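Local coordinates for protein methanogen homoaconitase large subunit (Methanocaldococcus jannaschii, PDB 4KP2) that forms, with its small subunit, a hydro-lyase that reversibly converts (R)-homocitrate to homoisocitrate through cis-homoaconitate, at residues 188-191 with 192-196. Numbering follows the deposited sequence.
Sequences SAKD and IVLRV
The flat peptide carbonyls of S188 and A189 are met differently by I192 N and V193 N of the next turn. I192 N lies in the carbonyl plane of S188 and donates to S188 O at 2.9 Å, whereas V193 N, 2.8 Å from A189 O, is tilted 27° from the A189 carbonyl plane. The D191 carboxylate is approached on the anti side of OD2: S188 N donates to D191 OD2 at 2.8 Å, 26° out of the carboxylate plane. Because chi1 of D191 is -62°, CG sits beside its own backbone N and the carboxylate is carried back to the helix start. S188 OG lies so close to this OD2 that a second bond there is doubtful in its detail; OD2 is thus anchored by S188 N, while OD1 accepts from Q294 N.

Alkyl groups pack against the carbonyl oxygens of this first turn. I192 CG1 comes within 3.2 Å of S188 O, and V193 CG1, placed between its backbone N and carbonyl carbon, lies 3.3 Å from K190 O. That oxygen also accepts from L194 N at 3.0 Å. K190 and L194 cross at an angle, with K190 CD 3.8 Å from L194 CG; bends at chi2, chi3 and chi4 fold the lysine chain. K190 NZ is held by N325, T324 and T403, and its side chain lies about 9 Å from that of C323, a predicted [4Fe-4S] ligand.

S188 at the N-cap and D191 three residues on thus make the serine-backbone-to-acid half of a capping box, starting helix 189-200 of the beta-alpha-beta unit between strands 167-180 and 208-213.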
loop_
_atom_site.group_PDB
_atom_site.type_symbol
_atom_site.label_atom_id
_atom_site.label_comp_id
_atom_site.label_asym_id
_atom_site.label_seq_id
_atom_site.Cartn_x
_atom_site.Cartn_y
_atom_site.Cartn_z
ATOM N N SER A 188 1.936 19.209 20.336
ATOM C CA SER A 188 1.176 17.969 20.436
ATOM C C SER A 188 1.822 17.003 21.419
ATOM O O SER A 188 2.881 17.283 21.977
ATOM C CB SER A 188 1.047 17.305 19.064
ATOM O OG SER A 188 2.319 16.927 18.564
ATOM N N ALA A 189 1.172 15.861 21.620
ATOM C CA ALA A 189 1.672 14.836 22.528
ATOM C C ALA A 189 3.016 14.292 22.057
ATOM O O ALA A 189 3.855 13.899 22.869
ATOM C CB ALA A 189 0.661 13.712 22.661
ATOM N N LYS A 190 3.212 14.265 20.742
ATOM C CA LYS A 190 4.488 13.853 20.170
ATOM C C LYS A 190 5.562 14.879 20.511
ATOM O O LYS A 190 6.691 14.518 20.842
ATOM C CB LYS A 190 4.373 13.678 18.654
ATOM C CG LYS A 190 5.706 13.490 17.941
ATOM C CD LYS A 190 6.484 12.302 18.494
ATOM C CE LYS A 190 5.843 10.979 18.110
ATOM N NZ LYS A 190 5.876 10.758 16.636
ATOM N N ASP A 191 5.202 16.157 20.439
ATOM C CA ASP A 191 6.117 17.228 20.811
ATOM C C ASP A 191 6.457 17.134 22.294
ATOM O O ASP A 191 7.567 17.461 22.711
ATOM C CB ASP A 191 5.506 18.596 20.506
ATOM C CG ASP A 191 5.235 18.799 19.029
ATOM O OD1 ASP A 191 6.190 19.110 18.286
ATOM O OD2 ASP A 191 4.065 18.654 18.614
ATOM N N ILE A 192 5.490 16.683 23.085
ATOM C CA ILE A 192 5.672 16.552 24.524
ATOM C C ILE A 192 6.575 15.374 24.872
ATOM O O ILE A 192 7.524 15.518 25.642
ATOM C CB ILE A 192 4.320 16.392 25.240
ATOM C CG1 ILE A 192 3.474 17.650 25.049
ATOM C CG2 ILE A 192 4.527 16.118 26.718
ATOM C CD1 ILE A 192 2.047 17.504 25.515
ATOM N N VAL A 193 6.283 14.211 24.296
ATOM C CA VAL A 193 7.053 13.006 24.588
ATOM C C VAL A 193 8.481 13.111 24.049
ATOM O O VAL A 193 9.403 12.502 24.593
ATOM C CB VAL A 193 6.357 11.730 24.056
ATOM C CG1 VAL A 193 6.415 11.670 22.537
ATOM C CG2 VAL A 193 6.983 10.488 24.671
ATOM N N LEU A 194 8.663 13.897 22.992
ATOM C CA LEU A 194 9.995 14.150 22.461
ATOM C C LEU A 194 10.788 15.027 23.422
ATOM O O LEU A 194 12.009 14.926 23.502
ATOM C CB LEU A 194 9.922 14.809 21.083
ATOM C CG LEU A 194 9.693 13.887 19.886
ATOM C CD1 LEU A 194 9.603 14.695 18.602
ATOM C CD2 LEU A 194 10.802 12.852 19.794
ATOM N N ARG A 195 10.086 15.887 24.151
ATOM C CA ARG A 195 10.732 16.745 25.137
ATOM C C ARG A 195 11.160 15.916 26.341
ATOM O O ARG A 195 12.153 16.221 27.003
ATOM C CB ARG A 195 9.788 17.861 25.579
ATOM C CG ARG A 195 10.448 18.919 26.443
ATOM C CD ARG A 195 11.511 19.670 25.658
ATOM N NE ARG A 195 12.202 20.660 26.479
ATOM C CZ ARG A 195 13.293 20.404 27.191
ATOM N NH1 ARG A 195 13.819 19.186 27.186
ATOM N NH2 ARG A 195 13.858 21.364 27.909
ATOM N N VAL A 196 10.402 14.859 26.615
ATOM C CA VAL A 196 10.688 13.971 27.735
ATOM C C VAL A 196 11.954 13.160 27.472
ATOM O O VAL A 196 12.737 12.896 28.387
ATOM C CB VAL A 196 9.505 13.018 28.004
ATOM C CG1 VAL A 196 9.820 12.076 29.154
ATOM C CG2 VAL A 196 8.245 13.814 28.302
#